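Local structure of hypothetical protein PH1819 (Pyrococcus horikoshii, 2EEN) at residues K118-T123 / I136-K141; V4-Y9 / E148-L153; F22-K27 / E112-E117; T65-K70 / R78-V83. The protein is of unknown function but belongs to the CYTH family, whose members include class IV adenylate cyclases and thiamine triphosphatases, so it probably acts on a phosphorylated substrate. One frame throughout, in Å; residues are numbered along the deposited sequence.

Interaction 1: residues K118-T123 / I136-K141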
# COMPACT_ATOMS: atom_id res chain seq x y z
N LYS A 118 -20.11 -12.92 -20.27
CA LYS A 118 -20.09 -12.74 -18.83
C LYS A 118 -18.72 -13.01 -18.25
O LYS A 118 -18.16 -14.09 -18.40
CB LYS A 118 -21.12 -13.64 -18.16
CG LYS A 118 -21.24 -13.38 -16.68
CD LYS A 118 -22.35 -14.19 -16.05
CE LYS A 118 -22.45 -13.91 -14.57
NZ LYS A 118 -21.26 -14.41 -13.85
N GLY A 119 -18.16 -11.99 -17.60
CA GLY A 119 -16.86 -12.14 -16.98
C GLY A 119 -15.68 -12.14 -17.93
O GLY A 119 -14.56 -12.40 -17.51
N VAL A 120 -15.92 -11.85 -19.21
CA VAL A 120 -14.83 -11.81 -20.19
C VAL A 120 -14.80 -10.45 -20.86
O VAL A 120 -15.81 -10.01 -21.43
CB VAL A 120 -14.99 -12.89 -21.26
CG1 VAL A 120 -13.78 -12.85 -22.20
CG2 VAL A 120 -15.11 -14.27 -20.61
N THR A 121 -13.65 -9.80 -20.79
CA THR A 121 -13.49 -8.48 -21.36
C THR A 121 -12.28 -8.39 -22.29
O THR A 121 -11.26 -9.02 -22.05
CB THR A 121 -13.31 -7.42 -20.24
OG1 THR A 121 -14.42 -7.51 -19.34
CG2 THR A 121 -13.25 -6.02 -20.82
N ILE A 122 -12.42 -7.60 -23.34
CA ILE A 122 -11.33 -7.38 -24.29
C ILE A 122 -10.93 -5.92 -24.23
O ILE A 122 -11.78 -5.04 -24.09
CB ILE A 122 -11.78 -7.70 -25.73
CG1 ILE A 122 -11.53 -9.18 -26.02
CG2 ILE A 122 -11.04 -6.81 -26.74
CD1 ILE A 122 -12.12 -9.62 -27.34
N THR A 123 -9.64 -5.64 -24.33
CA THR A 123 -9.22 -4.25 -24.33
C THR A 123 -8.36 -3.97 -25.54
O THR A 123 -7.53 -4.79 -25.94
CB THR A 123 -8.43 -3.90 -23.05
OG1 THR A 123 -7.24 -4.70 -22.96
CG2 THR A 123 -9.29 -4.14 -21.83
N ILE A 136 -7.24 -9.76 -23.45
CA ILE A 136 -8.49 -10.39 -23.08
C ILE A 136 -8.28 -11.02 -21.71
O ILE A 136 -7.20 -11.55 -21.41
CB ILE A 136 -8.94 -11.45 -24.12
CG1 ILE A 136 -10.36 -11.91 -23.80
CG2 ILE A 136 -7.96 -12.63 -24.14
CD1 ILE A 136 -11.04 -12.67 -24.94
N GLU A 137 -9.30 -10.95 -20.87
CA GLU A 137 -9.19 -11.49 -19.53
C GLU A 137 -10.50 -12.03 -18.99
O GLU A 137 -11.59 -11.62 -19.40
CB GLU A 137 -8.69 -10.42 -18.57
CG GLU A 137 -9.54 -9.16 -18.60
CD GLU A 137 -9.48 -8.37 -17.31
OE1 GLU A 137 -10.16 -8.77 -16.34
OE2 GLU A 137 -8.76 -7.35 -17.27
N THR A 138 -10.37 -12.95 -18.04
CA THR A 138 -11.51 -13.55 -17.37
C THR A 138 -11.00 -14.13 -16.07
O THR A 138 -9.83 -14.51 -15.97
CB THR A 138 -12.16 -14.66 -18.21
OG1 THR A 138 -13.39 -15.07 -17.58
CG2 THR A 138 -11.23 -15.86 -18.32
N LEU A 139 -11.87 -14.19 -15.06
CA LEU A 139 -11.49 -14.73 -13.77
C LEU A 139 -11.84 -16.20 -13.63
O LEU A 139 -12.84 -16.67 -14.18
CB LEU A 139 -12.16 -13.94 -12.65
CG LEU A 139 -11.83 -12.45 -12.57
CD1 LEU A 139 -12.58 -11.81 -11.42
CD2 LEU A 139 -10.33 -12.27 -12.39
N VAL A 140 -11.00 -16.93 -12.90
CA VAL A 140 -11.20 -18.35 -12.64
C VAL A 140 -10.88 -18.56 -11.17
O VAL A 140 -10.06 -17.85 -10.60
CB VAL A 140 -10.26 -19.23 -13.50
CG1 VAL A 140 -10.55 -19.02 -14.97
CG2 VAL A 140 -8.82 -18.91 -13.18
N LYS A 141 -11.53 -19.54 -10.54
CA LYS A 141 -11.30 -19.77 -9.13
C LYS A 141 -10.04 -20.57 -8.84
O LYS A 141 -9.22 -20.16 -8.01
CB LYS A 141 -12.51 -20.48 -8.51
CG LYS A 141 -12.44 -20.62 -7.00
CD LYS A 141 -13.72 -21.19 -6.43
CE LYS A 141 -13.66 -21.25 -4.91
NZ LYS A 141 -14.93 -21.77 -4.34
O HOH W 1 -16.64 -15.95 -16.95
O HOH W 2 -14.09 -12.49 -14.93
O HOH W 3 -13.27 -9.25 -17.41
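The flat carbonyl of Gly119 is met from above its plane by Thr138, whose OG1 donates to Gly119 O at 2.9 Å from 56° out of that plane. The carbonyl of Glu137 instead takes its partner in plane, with Thr121 N 3.1 Å from Glu137 O, and Thr121 O receives Glu137 N at 3.0 Å to complete a hydrogen-bonded pair. This two-way bonding belongs to the antiparallel beta hairpin of strands 120-127 and 131-139, part of the large antiparallel sheet of the CYTH fold. Thr121 and Glu137 share one face of it. Val120, Ile122, Ile136 and Thr138 lie on the other, where helix 146-160 covers Ile136 with Leu153, Ile156 and Leu157. Ile136 carries this packing through the end of its extended chain: CD1 lies 3.7 Å from Ile122 CG1 and 3.9 Å from Val120 CG1, so one methyl touches both neighbours on the opposing strand. At the open end of the hairpin, the Thr138 side chain adds a bond beyond the backbone pairs. With OG1 turned opposite the backbone N (chi1 -172°) and lying beside the carbonyl carbon, the hydroxyl faces back across to Gly119, while Val120 CG2 packs against the same side chain. A valine in place of Thr138 would have no hydroxyl to give, and Gly119 O would probably be left to depend on water. The positive phi of Gly119 (75°) suits glycine and turns the chain into the strand. Beyond the last direct bond a water takes over, donating to Gly119 O at 2.6 Å and accepting from Leu139 N at 2.8 Å.

Interaction 2: residues V4-Y9 / E148-L153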
# COMPACT_ATOMS: atom_id res chain seq x y z
N VAL A 4 -7.09 -14.65 -15.57
CA VAL A 4 -6.42 -15.20 -16.74
C VAL A 4 -6.34 -14.10 -17.78
O VAL A 4 -7.35 -13.48 -18.11
CB VAL A 4 -7.21 -16.39 -17.30
CG1 VAL A 4 -6.53 -16.93 -18.55
CG2 VAL A 4 -7.33 -17.47 -16.23
N GLU A 5 -5.15 -13.86 -18.30
CA GLU A 5 -5.00 -12.82 -19.29
C GLU A 5 -4.08 -13.23 -20.43
O GLU A 5 -3.04 -13.86 -20.22
CB GLU A 5 -4.47 -11.53 -18.64
CG GLU A 5 -4.23 -10.40 -19.63
CD GLU A 5 -4.03 -9.05 -18.95
OE1 GLU A 5 -5.03 -8.48 -18.45
OE2 GLU A 5 -2.88 -8.56 -18.91
N LEU A 6 -4.50 -12.86 -21.63
CA LEU A 6 -3.75 -13.12 -22.85
C LEU A 6 -3.62 -11.80 -23.59
O LEU A 6 -4.52 -10.96 -23.53
CB LEU A 6 -4.47 -14.12 -23.76
CG LEU A 6 -4.58 -15.58 -23.33
CD1 LEU A 6 -5.27 -16.36 -24.45
CD2 LEU A 6 -3.20 -16.14 -23.07
N LYS A 7 -2.51 -11.63 -24.29
CA LYS A 7 -2.27 -10.41 -25.04
C LYS A 7 -1.72 -10.74 -26.41
O LYS A 7 -0.96 -11.70 -26.57
CB LYS A 7 -1.28 -9.52 -24.29
CG LYS A 7 -0.85 -8.27 -25.06
CD LYS A 7 -0.13 -7.26 -24.16
CE LYS A 7 1.23 -7.75 -23.70
NZ LYS A 7 1.85 -6.78 -22.74
N GLY A 8 -2.12 -9.95 -27.39
CA GLY A 8 -1.64 -10.15 -28.75
C GLY A 8 -1.35 -8.81 -29.39
O GLY A 8 -1.84 -7.77 -28.94
N TYR A 9 -0.53 -8.81 -30.43
CA TYR A 9 -0.23 -7.58 -31.13
C TYR A 9 -1.47 -7.28 -31.96
O TYR A 9 -2.14 -8.21 -32.43
CB TYR A 9 0.99 -7.73 -32.04
CG TYR A 9 2.29 -7.80 -31.27
CD1 TYR A 9 2.66 -8.95 -30.59
CD2 TYR A 9 3.12 -6.68 -31.18
CE1 TYR A 9 3.82 -9.00 -29.83
CE2 TYR A 9 4.28 -6.71 -30.43
CZ TYR A 9 4.63 -7.87 -29.75
OH TYR A 9 5.77 -7.91 -28.98
N GLU A 148 -8.03 -24.24 -19.29
CA GLU A 148 -9.28 -24.18 -20.05
C GLU A 148 -9.62 -22.75 -20.45
O GLU A 148 -9.99 -22.48 -21.59
CB GLU A 148 -10.45 -24.75 -19.22
CG GLU A 148 -10.33 -26.21 -18.86
CD GLU A 148 -11.44 -26.67 -17.92
OE1 GLU A 148 -12.62 -26.64 -18.33
OE2 GLU A 148 -11.13 -27.04 -16.76
N ALA A 149 -9.51 -21.84 -19.48
CA ALA A 149 -9.81 -20.43 -19.73
C ALA A 149 -8.88 -19.85 -20.78
O ALA A 149 -9.31 -19.08 -21.64
CB ALA A 149 -9.69 -19.63 -18.43
N VAL A 150 -7.60 -20.20 -20.71
CA VAL A 150 -6.64 -19.71 -21.68
C VAL A 150 -7.05 -20.15 -23.07
O VAL A 150 -7.02 -19.36 -24.01
CB VAL A 150 -5.21 -20.21 -21.37
CG1 VAL A 150 -4.28 -19.89 -22.53
CG2 VAL A 150 -4.70 -19.56 -20.09
N GLU A 151 -7.43 -21.42 -23.21
CA GLU A 151 -7.84 -21.94 -24.50
C GLU A 151 -9.05 -21.17 -25.02
O GLU A 151 -9.12 -20.81 -26.20
CB GLU A 151 -8.18 -23.43 -24.39
CG GLU A 151 -7.04 -24.26 -23.83
CD GLU A 151 -7.36 -25.75 -23.80
OE1 GLU A 151 -8.45 -26.12 -23.32
OE2 GLU A 151 -6.51 -26.55 -24.25
N LYS A 152 -10.00 -20.90 -24.13
CA LYS A 152 -11.20 -20.17 -24.49
C LYS A 152 -10.88 -18.76 -24.96
O LYS A 152 -11.37 -18.30 -25.99
CB LYS A 152 -12.14 -20.12 -23.29
CG LYS A 152 -13.38 -19.30 -23.51
CD LYS A 152 -14.13 -19.15 -22.20
CE LYS A 152 -15.39 -18.36 -22.40
NZ LYS A 152 -16.37 -19.09 -23.25
N LEU A 153 -10.04 -18.07 -24.19
CA LEU A 153 -9.67 -16.70 -24.55
C LEU A 153 -8.79 -16.63 -25.79
O LEU A 153 -8.93 -15.71 -26.60
CB LEU A 153 -8.99 -16.02 -23.36
CG LEU A 153 -9.92 -15.26 -22.41
CD1 LEU A 153 -11.14 -16.10 -22.04
CD2 LEU A 153 -9.14 -14.86 -21.16
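Val4 and Val150 meet methyl to methyl, Val4 CG1 lying 3.6 Å from Val150 CG2, with the two side chains crossing at about a right angle. Val4 divides its branches between two helix residues. CG1 stands opposite its own backbone N (chi1 178°) and takes Val150, which leaves CG2 to rest 3.9 Å from Ala149 CB. Val150 is used in the same divided way: its second methyl, CG1, turns to Leu6 and comes 3.9 Å from Leu6 CD2. Leu6 forks over the helix, since its other methyl reaches the backbone, with CD1 3.5 Å from Val150 O and 3.9 Å from Leu153 CB. Leu153 adopts a less usual conformation, its chi1 of -91° lying away from the staggered positions; CD2 is thereby laid beside the strand, 3.8 Å from Val4 O. No hydrogen bond crosses the contact, so the contact across the two segments rests on apolar packing; the short axes of strand 4-9 and helix 148-153 approach to 8.5 Å at 35°. Every touching residue is buried. The arrangement is an ordinary helix-on-sheet layer: helix 146-160 lies on the face of the sheet that carries Val4 and Leu6, while Glu5, between them, points its CB away from the helix. Alongside, strand 131-139 completes the same apolar layer, Ile136 touching both Leu6 and Leu153, and Ile146 from the start of the helix packs on Val4.

Interaction 3: residues F22-K27 / E112-E117; sequences FEFMRK and EKYYVE
Three backbone bonds join strand 23-36 to strand 102-117 in antiparallel fashion: Tyr115 N gives to Glu23 O, Met25 N to Lys113 O, and Lys113 N to Arg26 O, each at 2.8 Å. Met25 and Arg26 both face Lys113, a classic beta bulge in strand 23-36. Among the aromatic contacts, Val116 CG2 sits over one face of the Phe22 ring, 4.0 Å from its centroid and only 7° off the normal, a CH-pi contact. Phe24 meets Tyr114 obliquely, its CD1 lying over the tyrosine ring at 3.6 Å from CZ, with the planes at 54°. Met25, its CG opposite the carbonyl carbon (chi1 -60°), lays SD 3.9 Å from Tyr115 CB. Of the polar contacts, Tyr114 OH donates to Glu112 OE1 at 2.6 Å, and Arg19 forms a salt bridge to that same oxygen. Lys113 and Arg26 run side by side, pointing the same way, and both form salt bridges with Glu28. The chemistry is therefore mixed, as suits a surface contact: apolar packing runs from Phe22 and Val116 through Tyr114 and Phe24, whereas the like charges of Arg26 and Lys113 are probably balanced by the carboxylate they share.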
# COMPACT_ATOMS: atom_id res chain seq x y z
N PHE A 22 -18.25 -6.36 -30.53
CA PHE A 22 -18.59 -6.30 -29.12
C PHE A 22 -19.08 -4.96 -28.60
O PHE A 22 -18.77 -3.91 -29.15
CB PHE A 22 -17.39 -6.73 -28.29
CG PHE A 22 -16.88 -8.10 -28.64
CD1 PHE A 22 -17.63 -9.23 -28.34
CD2 PHE A 22 -15.64 -8.25 -29.25
CE1 PHE A 22 -17.15 -10.50 -28.66
CE2 PHE A 22 -15.15 -9.51 -29.57
CZ PHE A 22 -15.91 -10.64 -29.28
N GLU A 23 -19.83 -5.05 -27.52
CA GLU A 23 -20.38 -3.92 -26.82
C GLU A 23 -19.24 -3.10 -26.23
O GLU A 23 -18.40 -3.63 -25.50
CB GLU A 23 -21.27 -4.44 -25.69
CG GLU A 23 -21.96 -3.38 -24.87
CD GLU A 23 -23.35 -3.06 -25.39
OE1 GLU A 23 -23.65 -3.44 -26.55
OE2 GLU A 23 -24.12 -2.44 -24.64
N PHE A 24 -19.21 -1.81 -26.55
CA PHE A 24 -18.19 -0.91 -26.02
C PHE A 24 -18.59 -0.58 -24.60
O PHE A 24 -19.75 -0.28 -24.32
CB PHE A 24 -18.12 0.37 -26.86
CG PHE A 24 -17.24 1.44 -26.27
CD1 PHE A 24 -15.87 1.22 -26.11
CD2 PHE A 24 -17.77 2.67 -25.88
CE1 PHE A 24 -15.04 2.21 -25.57
CE2 PHE A 24 -16.95 3.66 -25.35
CZ PHE A 24 -15.59 3.44 -25.19
N MET A 25 -17.63 -0.66 -23.69
CA MET A 25 -17.88 -0.35 -22.29
C MET A 25 -17.40 1.06 -22.03
O MET A 25 -18.21 1.96 -21.80
CB MET A 25 -17.16 -1.37 -21.41
CG MET A 25 -17.64 -2.78 -21.68
SD MET A 25 -16.76 -4.04 -20.74
CE MET A 25 -17.40 -3.73 -19.09
N ARG A 26 -16.09 1.27 -22.09
CA ARG A 26 -15.55 2.61 -21.88
C ARG A 26 -14.09 2.68 -22.28
O ARG A 26 -13.42 1.65 -22.44
CB ARG A 26 -15.70 3.02 -20.41
CG ARG A 26 -14.74 2.34 -19.46
CD ARG A 26 -15.04 2.75 -18.03
NE ARG A 26 -14.04 2.23 -17.10
CZ ARG A 26 -14.18 2.24 -15.78
NH1 ARG A 26 -15.29 2.74 -15.23
NH2 ARG A 26 -13.22 1.76 -15.00
N LYS A 27 -13.59 3.90 -22.47
CA LYS A 27 -12.20 4.11 -22.83
C LYS A 27 -11.49 4.68 -21.62
O LYS A 27 -12.02 5.54 -20.92
CB LYS A 27 -12.09 5.09 -24.00
CG LYS A 27 -10.65 5.38 -24.42
CD LYS A 27 -10.61 6.22 -25.68
CE LYS A 27 -9.18 6.46 -26.14
NZ LYS A 27 -9.15 7.30 -27.37
N GLU A 112 -9.42 0.79 -24.61
CA GLU A 112 -10.85 0.78 -24.89
C GLU A 112 -11.32 -0.60 -24.45
O GLU A 112 -10.82 -1.60 -24.97
CB GLU A 112 -11.13 0.98 -26.37
CG GLU A 112 -10.98 2.41 -26.86
CD GLU A 112 -11.19 2.54 -28.36
OE1 GLU A 112 -12.05 1.82 -28.91
OE2 GLU A 112 -10.50 3.36 -29.00
N LYS A 113 -12.25 -0.65 -23.51
CA LYS A 113 -12.76 -1.91 -22.99
C LYS A 113 -14.05 -2.34 -23.68
O LYS A 113 -14.94 -1.52 -23.90
CB LYS A 113 -13.02 -1.81 -21.49
CG LYS A 113 -11.79 -1.61 -20.63
CD LYS A 113 -12.19 -1.64 -19.16
CE LYS A 113 -11.00 -1.47 -18.23
NZ LYS A 113 -11.44 -1.48 -16.81
N TYR A 114 -14.13 -3.62 -24.00
CA TYR A 114 -15.29 -4.20 -24.66
C TYR A 114 -15.80 -5.43 -23.93
O TYR A 114 -15.02 -6.25 -23.45
CB TYR A 114 -14.93 -4.58 -26.10
CG TYR A 114 -14.69 -3.38 -26.96
CD1 TYR A 114 -13.46 -2.72 -26.92
CD2 TYR A 114 -15.71 -2.84 -27.74
CE1 TYR A 114 -13.26 -1.54 -27.63
CE2 TYR A 114 -15.52 -1.66 -28.45
CZ TYR A 114 -14.29 -1.01 -28.38
OH TYR A 114 -14.10 0.17 -29.05
N TYR A 115 -17.12 -5.55 -23.85
CA TYR A 115 -17.76 -6.69 -23.21
C TYR A 115 -17.82 -7.84 -24.21
O TYR A 115 -18.39 -7.69 -25.29
CB TYR A 115 -19.18 -6.31 -22.79
CG TYR A 115 -19.97 -7.46 -22.20
CD1 TYR A 115 -19.92 -7.74 -20.84
CD2 TYR A 115 -20.77 -8.27 -23.01
CE1 TYR A 115 -20.65 -8.79 -20.29
CE2 TYR A 115 -21.51 -9.32 -22.47
CZ TYR A 115 -21.44 -9.57 -21.11
OH TYR A 115 -22.18 -10.61 -20.58
N VAL A 116 -17.25 -8.99 -23.87
CA VAL A 116 -17.28 -10.15 -24.76
C VAL A 116 -18.39 -11.09 -24.33
O VAL A 116 -19.28 -11.42 -25.11
CB VAL A 116 -15.94 -10.90 -24.73
CG1 VAL A 116 -16.03 -12.19 -25.56
CG2 VAL A 116 -14.86 -10.00 -25.28
N GLU A 117 -18.32 -11.53 -23.08
CA GLU A 117 -19.33 -12.39 -22.50
C GLU A 117 -19.26 -12.23 -21.00
O GLU A 117 -18.44 -11.45 -20.51
CB GLU A 117 -19.15 -13.85 -22.93
CG GLU A 117 -17.77 -14.41 -22.79
CD GLU A 117 -17.67 -15.79 -23.42
OE1 GLU A 117 -17.72 -15.89 -24.67
OE2 GLU A 117 -17.56 -16.78 -22.67
O HOH W 4 -20.68 -7.74 -26.58

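Interaction 4: residues T65-K70 / R78-V83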
# COMPACT_ATOMS: atom_id res chain seq x y z
N THR A 65 -0.67 -2.03 -7.39
CA THR A 65 -0.80 -3.44 -7.68
C THR A 65 0.51 -4.20 -7.64
O THR A 65 1.53 -3.74 -8.16
CB THR A 65 -1.40 -3.63 -9.09
OG1 THR A 65 -2.64 -2.92 -9.17
CG2 THR A 65 -1.64 -5.10 -9.39
N TYR A 66 0.47 -5.36 -6.98
CA TYR A 66 1.61 -6.25 -6.91
C TYR A 66 1.24 -7.42 -7.80
O TYR A 66 0.10 -7.90 -7.75
CB TYR A 66 1.84 -6.80 -5.50
CG TYR A 66 2.78 -8.00 -5.48
CD1 TYR A 66 4.16 -7.82 -5.52
CD2 TYR A 66 2.28 -9.30 -5.44
CE1 TYR A 66 5.02 -8.92 -5.54
CE2 TYR A 66 3.13 -10.40 -5.45
CZ TYR A 66 4.50 -10.20 -5.50
OH TYR A 66 5.34 -11.29 -5.51
N LYS A 67 2.18 -7.86 -8.61
CA LYS A 67 1.94 -9.03 -9.44
C LYS A 67 2.99 -10.08 -9.15
O LYS A 67 4.19 -9.78 -9.08
CB LYS A 67 1.96 -8.65 -10.92
CG LYS A 67 0.76 -7.82 -11.33
CD LYS A 67 0.40 -8.05 -12.78
CE LYS A 67 -0.81 -7.22 -13.16
NZ LYS A 67 -1.29 -7.57 -14.53
N GLY A 68 2.53 -11.31 -8.96
CA GLY A 68 3.44 -12.40 -8.67
C GLY A 68 3.96 -12.99 -9.96
O GLY A 68 3.63 -12.50 -11.05
N PRO A 69 4.80 -14.03 -9.88
CA PRO A 69 5.38 -14.68 -11.05
C PRO A 69 4.30 -15.32 -11.92
O PRO A 69 3.24 -15.72 -11.42
CB PRO A 69 6.29 -15.75 -10.44
CG PRO A 69 6.60 -15.22 -9.06
CD PRO A 69 5.27 -14.65 -8.63
N LYS A 70 4.57 -15.41 -13.22
CA LYS A 70 3.62 -16.05 -14.12
C LYS A 70 3.58 -17.51 -13.70
O LYS A 70 4.62 -18.11 -13.41
CB LYS A 70 4.09 -15.93 -15.58
CG LYS A 70 3.98 -14.52 -16.16
CD LYS A 70 4.39 -14.47 -17.63
CE LYS A 70 5.87 -14.82 -17.81
NZ LYS A 70 6.76 -13.89 -17.06
N ARG A 78 -1.16 -14.46 -13.49
CA ARG A 78 -0.34 -14.39 -12.30
C ARG A 78 -1.18 -13.94 -11.12
O ARG A 78 -2.26 -13.38 -11.28
CB ARG A 78 0.80 -13.41 -12.52
CG ARG A 78 0.32 -12.00 -12.79
CD ARG A 78 1.24 -11.31 -13.77
NE ARG A 78 2.63 -11.48 -13.38
CZ ARG A 78 3.66 -11.27 -14.19
NH1 ARG A 78 3.46 -10.87 -15.43
NH2 ARG A 78 4.90 -11.48 -13.75
N LEU A 79 -0.67 -14.20 -9.92
CA LEU A 79 -1.35 -13.78 -8.72
C LEU A 79 -1.24 -12.26 -8.67
O LEU A 79 -0.23 -11.69 -9.07
CB LEU A 79 -0.69 -14.42 -7.50
CG LEU A 79 -1.04 -13.91 -6.10
CD1 LEU A 79 -0.68 -14.98 -5.08
CD2 LEU A 79 -0.28 -12.62 -5.82
N GLU A 80 -2.28 -11.61 -8.19
CA GLU A 80 -2.26 -10.16 -8.09
C GLU A 80 -2.89 -9.70 -6.80
O GLU A 80 -3.85 -10.32 -6.32
CB GLU A 80 -3.02 -9.53 -9.27
CG GLU A 80 -2.40 -9.78 -10.63
CD GLU A 80 -3.21 -9.18 -11.76
OE1 GLU A 80 -3.36 -7.94 -11.80
OE2 GLU A 80 -3.71 -9.95 -12.61
N ILE A 81 -2.34 -8.64 -6.25
CA ILE A 81 -2.88 -8.04 -5.04
C ILE A 81 -3.02 -6.58 -5.47
O ILE A 81 -2.05 -5.93 -5.86
CB ILE A 81 -1.92 -8.13 -3.86
CG1 ILE A 81 -1.58 -9.60 -3.58
CG2 ILE A 81 -2.57 -7.50 -2.62
CD1 ILE A 81 -0.53 -9.78 -2.49
N GLU A 82 -4.24 -6.08 -5.41
CA GLU A 82 -4.48 -4.71 -5.83
C GLU A 82 -5.36 -3.97 -4.85
O GLU A 82 -6.36 -4.50 -4.36
CB GLU A 82 -5.14 -4.70 -7.20
CG GLU A 82 -5.54 -3.33 -7.72
CD GLU A 82 -5.84 -3.35 -9.20
OE1 GLU A 82 -4.90 -3.59 -9.99
OE2 GLU A 82 -7.01 -3.14 -9.58
N VAL A 83 -4.96 -2.74 -4.55
CA VAL A 83 -5.73 -1.90 -3.66
C VAL A 83 -5.92 -0.58 -4.37
O VAL A 83 -5.08 -0.16 -5.17
CB VAL A 83 -5.00 -1.66 -2.33
CG1 VAL A 83 -4.86 -2.98 -1.58
CG2 VAL A 83 -3.64 -1.03 -2.57
O HOH W 5 1.77 -15.27 -9.16
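A beta hairpin made of strands 59-70 and 78-85 holds this contact, at one edge of the CYTH sheet. Tyr66 and Ile81 form its regular hydrogen-bonded pair, with Tyr66 N 2.8 Å from Ile81 O and Ile81 N 3.0 Å from Tyr66 O, and Gly68 N gives a further straight bond to Leu79 O. Nearer the turn a water bridges Pro69 O and Leu79 N. On the face of Tyr66 and Ile81, Leu79 CD2 lies at the edge of the tyrosine ring, and Leu95 and Glu94 of the second subunit pack against this side. The opposite face is charged: Lys67 and Glu80 run side by side into a salt bridge (NZ to OE1 3.4 Å), near Arg50, consistent with the interior of a CYTH tunnel. Arg78 bends at chi2 and chi3 (-145° and -48°) and brings its guanidinium edge-on to Gly68 O, NE donating at 2.7 Å. NH2 adds a weak bond to that oxygen and a salt bridge to Asp46, which Lys70 also binds. A leucine in place of Arg78 would probably leave Gly68 O without its side-chain donor and Asp46 with one cation fewer. Over one face of the guanidinium lies Lys70 CG, 3.8 Å from Arg78 NH1.

All four contacts reach one antiparallel sheet, interaction 2 by packing a helix on its strand 3-9. Interactions 2, 1 and 3 follow one another across it through strands 3-9, 131-139, 120-127, 102-117 and 23-36; the centre of interaction 1 lies about 9 Å from that of interaction 2 and about 11 Å from that of interaction 3. Interaction 4 occupies the far edge, its centre about 24 Å from that of interaction 3. Along the chain, interaction 4 is nested within the loop closed by interaction 3; interaction 1 follows, and interaction 2 encloses them all. Lys152 and Glu117 join interactions 2 and 3 by a salt bridge. A backbone bond between Glu5 and Lys76, just before strand 78-85, brings the two sheet edges together, consistent with the closed tunnel of CYTH proteins.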